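Local coordinates for protein polyhedrin (Operophtera brumata cypovirus 19, PDB 5A99) that assembles into the crystalline occlusion bodies, or polyhedra, of an insect cypovirus, which probably protect the embedded virus particles outside the host, at residues A[31-43]-A[103-117]. Numbering follows the deposited sequence.
Sequences SYIYAHLVLYMKD and KGMNEPVSFQFIVQG
Tyr34 to Tyr40 pair with Ser110 to Gln116 as antiparallel neighbours in the interior of the six-stranded sheet, strand 46-53 lying beyond 33-40 and strand 164-173 beyond 110-116. Tyr34–Gln116, His36–Ile114 and Val38–Gln112 are hydrogen-bonded pairs, each closed by two backbone bonds. The ladder ends in a classic beta bulge: Val109 and Ser110 both face Tyr40, whose carbonyl oxygen takes a bond from Val109 N (2.7 Å) and a weak one from Ser110 N.

Side-chain polar bonds lie on the face bearing Tyr40 and Gln112. With CG beside its backbone N (chi1 -54°), Tyr40 turns the edge of its ring to the other strand, CE2 near Gln112 N. The extended Gln112 chain lets NE2 donate a hydrogen bond to Tyr40 OH (2.8 Å), which lies near the amide plane; this hydroxyl also bonds Tyr240 OH, while Gln112 OE1 reaches Ser169. A water at the edge of the His36 ring joins ND1 to Ile114 O, and NE2 meets Tyr232.

The other face is apolar: Leu39 CD2 packs on Phe111 CB (4.0 Å), Ala35 on the Phe113 ring, and Leu37 and Ala35 continue onto strand 184-190. Met41, bent at chi2 and chi3, curls back to set SD beside Pro108 CB (3.9 Å).

Beyond the strand, Lys42 stretches across the 104-107 type I turn. Its NZ meets Gly104 O at 2.8 Å from above the carbonyl plane, on the face opposite Glu107 N, and a water links NZ to Glu107 OE1, which also accepts from Gly104 N; His182 and Trp63 hold OE2. The carboxylate probably stabilises the ammonium without a direct salt bridge. Backbone bonds and an apolar face thus join the strands, while the buried amide and imidazole opposite find polar partners.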
loop_
_atom_site.group_PDB
_atom_site.type_symbol
_atom_site.label_atom_id
_atom_site.label_comp_id
_atom_site.label_asym_id
_atom_site.label_seq_id
_atom_site.Cartn_x
_atom_site.Cartn_y
_atom_site.Cartn_z
ATOM N N SER A 31 18.237 5.935 -11.719
ATOM C CA SER A 31 17.463 5.290 -12.767
ATOM C C SER A 31 16.499 4.327 -12.084
ATOM O O SER A 31 16.440 4.267 -10.860
ATOM C CB SER A 31 18.371 4.547 -13.755
ATOM O OG SER A 31 18.936 3.383 -13.188
ATOM N N TYR A 32 15.759 3.567 -12.874
ATOM C CA TYR A 32 14.773 2.660 -12.317
ATOM C C TYR A 32 15.127 1.180 -12.437
ATOM O O TYR A 32 15.833 0.749 -13.355
ATOM C CB TYR A 32 13.420 2.904 -12.978
ATOM C CG TYR A 32 12.689 4.064 -12.359
ATOM C CD1 TYR A 32 12.950 5.359 -12.769
ATOM C CD2 TYR A 32 11.762 3.867 -11.351
ATOM C CE1 TYR A 32 12.298 6.429 -12.202
ATOM C CE2 TYR A 32 11.105 4.922 -10.777
ATOM C CZ TYR A 32 11.381 6.210 -11.208
ATOM O OH TYR A 32 10.737 7.285 -10.665
ATOM N N ILE A 33 14.620 0.402 -11.491
ATOM C CA ILE A 33 14.529 -1.030 -11.689
ATOM C C ILE A 33 13.052 -1.319 -11.889
ATOM O O ILE A 33 12.177 -0.605 -11.366
ATOM C CB ILE A 33 15.131 -1.869 -10.533
ATOM C CG1 ILE A 33 14.530 -1.470 -9.193
ATOM C CG2 ILE A 33 16.636 -1.721 -10.502
ATOM C CD1 ILE A 33 15.019 -2.331 -8.032
ATOM N N TYR A 34 12.787 -2.347 -12.682
ATOM C CA TYR A 34 11.428 -2.670 -13.088
ATOM C C TYR A 34 11.131 -4.128 -12.800
ATOM O O TYR A 34 11.993 -5.005 -12.940
ATOM C CB TYR A 34 11.209 -2.373 -14.583
ATOM C CG TYR A 34 11.412 -0.932 -14.944
ATOM C CD1 TYR A 34 10.411 0.005 -14.728
ATOM C CD2 TYR A 34 12.610 -0.497 -15.496
ATOM C CE1 TYR A 34 10.599 1.327 -15.045
ATOM C CE2 TYR A 34 12.802 0.820 -15.819
ATOM C CZ TYR A 34 11.790 1.727 -15.604
ATOM O OH TYR A 34 11.986 3.043 -15.927
ATOM N N ALA A 35 9.891 -4.361 -12.387
ATOM C CA ALA A 35 9.370 -5.692 -12.152
ATOM C C ALA A 35 7.980 -5.787 -12.787
ATOM O O ALA A 35 7.055 -5.075 -12.390
ATOM C CB ALA A 35 9.308 -5.979 -10.663
ATOM N N HIS A 36 7.853 -6.663 -13.778
ATOM C CA HIS A 36 6.584 -6.876 -14.464
ATOM C C HIS A 36 6.001 -8.219 -14.090
ATOM O O HIS A 36 6.676 -9.243 -14.174
ATOM C CB HIS A 36 6.769 -6.851 -15.975
ATOM C CG HIS A 36 6.819 -5.476 -16.564
ATOM N ND1 HIS A 36 8.001 -4.810 -16.785
ATOM C CD2 HIS A 36 5.834 -4.654 -17.001
ATOM C CE1 HIS A 36 7.747 -3.629 -17.323
ATOM N NE2 HIS A 36 6.437 -3.506 -17.454
ATOM N N LEU A 37 4.737 -8.213 -13.692
ATOM C CA LEU A 37 4.008 -9.447 -13.538
ATOM C C LEU A 37 2.996 -9.484 -14.676
ATOM O O LEU A 37 2.077 -8.663 -14.737
ATOM C CB LEU A 37 3.334 -9.514 -12.168
ATOM C CG LEU A 37 2.485 -10.759 -11.901
ATOM C CD1 LEU A 37 3.258 -12.039 -12.175
ATOM C CD2 LEU A 37 1.958 -10.736 -10.456
ATOM N N VAL A 38 3.209 -10.409 -15.601
ATOM C CA VAL A 38 2.370 -10.512 -16.784
ATOM C C VAL A 38 1.485 -11.730 -16.630
ATOM O O VAL A 38 1.973 -12.844 -16.450
ATOM C CB VAL A 38 3.205 -10.663 -18.056
ATOM C CG1 VAL A 38 2.293 -10.693 -19.316
ATOM C CG2 VAL A 38 4.225 -9.561 -18.136
ATOM N N LEU A 39 0.185 -11.513 -16.704
ATOM C CA LEU A 39 -0.771 -12.601 -16.521
ATOM C C LEU A 39 -1.486 -12.907 -17.825
ATOM O O LEU A 39 -2.119 -12.034 -18.421
ATOM C CB LEU A 39 -1.775 -12.227 -15.433
ATOM C CG LEU A 39 -1.082 -11.847 -14.122
ATOM C CD1 LEU A 39 -2.027 -11.194 -13.138
ATOM C CD2 LEU A 39 -0.445 -13.086 -13.516
ATOM N N TYR A 40 -1.364 -14.148 -18.272
ATOM C CA TYR A 40 -2.013 -14.578 -19.493
ATOM C C TYR A 40 -3.341 -15.206 -19.142
ATOM O O TYR A 40 -3.409 -16.224 -18.454
ATOM C CB TYR A 40 -1.107 -15.540 -20.254
ATOM C CG TYR A 40 0.258 -14.942 -20.493
ATOM C CD1 TYR A 40 0.501 -14.118 -21.590
ATOM C CD2 TYR A 40 1.294 -15.168 -19.598
ATOM C CE1 TYR A 40 1.751 -13.558 -21.796
ATOM C CE2 TYR A 40 2.539 -14.617 -19.797
ATOM C CZ TYR A 40 2.762 -13.812 -20.893
ATOM O OH TYR A 40 4.002 -13.259 -21.085
ATOM N N MET A 41 -4.400 -14.573 -19.617
ATOM C CA MET A 41 -5.740 -14.916 -19.183
ATOM C C MET A 41 -6.354 -15.974 -20.108
ATOM O O MET A 41 -5.771 -16.366 -21.129
ATOM C CB MET A 41 -6.605 -13.645 -19.112
ATOM C CG MET A 41 -5.966 -12.464 -18.344
ATOM S SD MET A 41 -5.264 -12.793 -16.701
ATOM C CE MET A 41 -6.765 -13.135 -15.793
ATOM N N LYS A 42 -7.532 -16.444 -19.736
ATOM C CA LYS A 42 -8.160 -17.575 -20.406
ATOM C C LYS A 42 -8.691 -17.204 -21.801
ATOM O O LYS A 42 -8.957 -18.079 -22.629
ATOM C CB LYS A 42 -9.256 -18.151 -19.504
ATOM C CG LYS A 42 -8.681 -18.767 -18.236
ATOM C CD LYS A 42 -9.722 -19.381 -17.305
ATOM C CE LYS A 42 -9.032 -20.255 -16.251
ATOM N NZ LYS A 42 -9.948 -20.916 -15.304
ATOM N N ASP A 43 -8.802 -15.907 -22.078
ATOM C CA ASP A 43 -9.205 -15.459 -23.415
ATOM C C ASP A 43 -7.999 -15.047 -24.261
ATOM O O ASP A 43 -8.141 -14.459 -25.346
ATOM C CB ASP A 43 -10.226 -14.318 -23.316
ATOM C CG ASP A 43 -9.687 -13.091 -22.587
ATOM O OD1 ASP A 43 -8.536 -13.113 -22.085
ATOM O OD2 ASP A 43 -10.443 -12.098 -22.493
ATOM N N LYS A 103 -12.933 -23.586 -11.225
ATOM C CA LYS A 103 -12.024 -22.531 -11.616
ATOM C C LYS A 103 -12.839 -21.382 -12.168
ATOM O O LYS A 103 -13.948 -21.581 -12.676
ATOM C CB LYS A 103 -11.043 -23.026 -12.676
ATOM C CG LYS A 103 -10.206 -24.233 -12.248
ATOM C CD LYS A 103 -8.999 -24.432 -13.151
ATOM C CE LYS A 103 -8.417 -25.836 -13.034
ATOM N NZ LYS A 103 -8.532 -26.419 -11.663
ATOM N N GLY A 104 -12.292 -20.179 -12.070
ATOM C CA GLY A 104 -12.984 -19.003 -12.548
ATOM C C GLY A 104 -12.527 -18.624 -13.936
ATOM O O GLY A 104 -11.345 -18.755 -14.269
ATOM N N MET A 105 -13.473 -18.167 -14.750
ATOM C CA MET A 105 -13.151 -17.599 -16.050
ATOM C C MET A 105 -12.235 -16.395 -15.872
ATOM O O MET A 105 -11.497 -16.027 -16.784
ATOM C CB MET A 105 -14.427 -17.167 -16.761
ATOM C CG MET A 105 -15.318 -18.308 -17.169
ATOM S SD MET A 105 -14.391 -19.637 -17.974
ATOM C CE MET A 105 -15.748 -20.628 -18.598
ATOM N N ASN A 106 -12.276 -15.798 -14.682
ATOM C CA ASN A 106 -11.515 -14.583 -14.402
ATOM C C ASN A 106 -10.066 -14.860 -14.027
ATOM O O ASN A 106 -9.278 -13.932 -13.895
ATOM C CB ASN A 106 -12.195 -13.762 -13.283
ATOM C CG ASN A 106 -12.416 -14.574 -11.999
ATOM O OD1 ASN A 106 -12.469 -15.806 -12.029
ATOM N ND2 ASN A 106 -12.564 -13.878 -10.870
ATOM N N GLU A 107 -9.724 -16.130 -13.851
ATOM C CA GLU A 107 -8.397 -16.505 -13.357
ATOM C C GLU A 107 -7.372 -16.679 -14.476
ATOM O O GLU A 107 -7.703 -17.144 -15.560
ATOM C CB GLU A 107 -8.485 -17.809 -12.565
ATOM C CG GLU A 107 -9.332 -17.732 -11.295
ATOM C CD GLU A 107 -9.250 -19.015 -10.497
ATOM O OE1 GLU A 107 -9.848 -20.018 -10.927
ATOM O OE2 GLU A 107 -8.566 -19.033 -9.454
ATOM N N PRO A 108 -6.110 -16.329 -14.192
ATOM C CA PRO A 108 -5.017 -16.401 -15.164
ATOM C C PRO A 108 -4.607 -17.846 -15.430
ATOM O O PRO A 108 -4.704 -18.706 -14.551
ATOM C CB PRO A 108 -3.884 -15.631 -14.471
ATOM C CG PRO A 108 -4.141 -15.836 -13.009
ATOM C CD PRO A 108 -5.643 -15.885 -12.866
ATOM N N VAL A 109 -4.163 -18.105 -16.651
ATOM C CA VAL A 109 -3.688 -19.421 -17.032
ATOM C C VAL A 109 -2.228 -19.606 -16.644
ATOM O O VAL A 109 -1.803 -20.682 -16.221
ATOM C CB VAL A 109 -3.822 -19.607 -18.554
ATOM C CG1 VAL A 109 -3.344 -20.990 -18.968
ATOM C CG2 VAL A 109 -5.252 -19.387 -18.974
ATOM N N SER A 110 -1.454 -18.540 -16.789
ATOM C CA SER A 110 -0.024 -18.629 -16.584
ATOM C C SER A 110 0.515 -17.225 -16.419
ATOM O O SER A 110 -0.235 -16.239 -16.518
ATOM C CB SER A 110 0.653 -19.326 -17.766
ATOM O OG SER A 110 0.597 -18.496 -18.918
ATOM N N PHE A 111 1.811 -17.136 -16.162
ATOM C CA PHE A 111 2.438 -15.853 -15.891
ATOM C C PHE A 111 3.836 -15.758 -16.512
ATOM O O PHE A 111 4.475 -16.773 -16.823
ATOM C CB PHE A 111 2.559 -15.654 -14.370
ATOM C CG PHE A 111 3.620 -16.514 -13.738
ATOM C CD1 PHE A 111 4.943 -16.097 -13.718
ATOM C CD2 PHE A 111 3.307 -17.754 -13.194
ATOM C CE1 PHE A 111 5.930 -16.896 -13.162
ATOM C CE2 PHE A 111 4.302 -18.555 -12.625
ATOM C CZ PHE A 111 5.609 -18.114 -12.609
ATOM N N GLN A 112 4.301 -14.526 -16.692
ATOM C CA GLN A 112 5.713 -14.261 -16.936
ATOM C C GLN A 112 6.153 -13.132 -16.001
ATOM O O GLN A 112 5.514 -12.072 -15.933
ATOM C CB GLN A 112 5.988 -13.904 -18.406
ATOM C CG GLN A 112 7.410 -13.379 -18.641
ATOM C CD GLN A 112 7.817 -13.283 -20.113
ATOM O OE1 GLN A 112 8.999 -13.128 -20.430
ATOM N NE2 GLN A 112 6.844 -13.332 -21.009
ATOM N N PHE A 113 7.219 -13.381 -15.251
ATOM C CA PHE A 113 7.757 -12.386 -14.329
ATOM C C PHE A 113 9.086 -11.900 -14.892
ATOM O O PHE A 113 9.964 -12.707 -15.201
ATOM C CB PHE A 113 7.919 -13.009 -12.939
ATOM C CG PHE A 113 8.498 -12.082 -11.909
ATOM C CD1 PHE A 113 7.812 -10.939 -11.516
ATOM C CD2 PHE A 113 9.721 -12.356 -11.317
ATOM C CE1 PHE A 113 8.336 -10.091 -10.547
ATOM C CE2 PHE A 113 10.249 -11.509 -10.348
ATOM C CZ PHE A 113 9.552 -10.373 -9.972
ATOM N N ILE A 114 9.205 -10.583 -15.062
ATOM C CA ILE A 114 10.393 -9.975 -15.648
ATOM C C ILE A 114 10.928 -8.844 -14.788
ATOM O O ILE A 114 10.200 -7.913 -14.428
ATOM C CB ILE A 114 10.126 -9.413 -17.070
ATOM C CG1 ILE A 114 9.488 -10.482 -17.958
ATOM C CG2 ILE A 114 11.428 -8.918 -17.710
ATOM C CD1 ILE A 114 8.732 -9.915 -19.118
ATOM N N VAL A 115 12.212 -8.943 -14.460
ATOM C CA VAL A 115 12.920 -7.884 -13.765
ATOM C C VAL A 115 13.930 -7.295 -14.741
ATOM O O VAL A 115 14.552 -8.012 -15.515
ATOM C CB VAL A 115 13.628 -8.396 -12.496
ATOM C CG1 VAL A 115 12.593 -8.882 -11.485
ATOM C CG2 VAL A 115 14.622 -9.497 -12.835
ATOM N N GLN A 116 14.036 -5.977 -14.731
ATOM C CA GLN A 116 14.892 -5.258 -15.662
ATOM C C GLN A 116 15.565 -4.085 -14.974
ATOM O O GLN A 116 14.973 -3.433 -14.118
ATOM C CB GLN A 116 14.074 -4.748 -16.850
ATOM C CG GLN A 116 14.892 -3.948 -17.853
ATOM C CD GLN A 116 14.053 -3.440 -19.037
ATOM O OE1 GLN A 116 13.213 -4.161 -19.572
ATOM N NE2 GLN A 116 14.296 -2.203 -19.451
ATOM N N GLY A 117 16.800 -3.816 -15.377
ATOM C CA GLY A 117 17.620 -2.794 -14.764
ATOM C C GLY A 117 18.863 -3.433 -14.188
ATOM O O GLY A 117 19.122 -4.616 -14.435
HETATM O O HOH W 1 10.392 -5.585 -16.167
HETATM O O HOH W 2 -9.025 -15.538 -17.371
HETATM O O HOH W 3 -8.066 -21.410 -12.965
#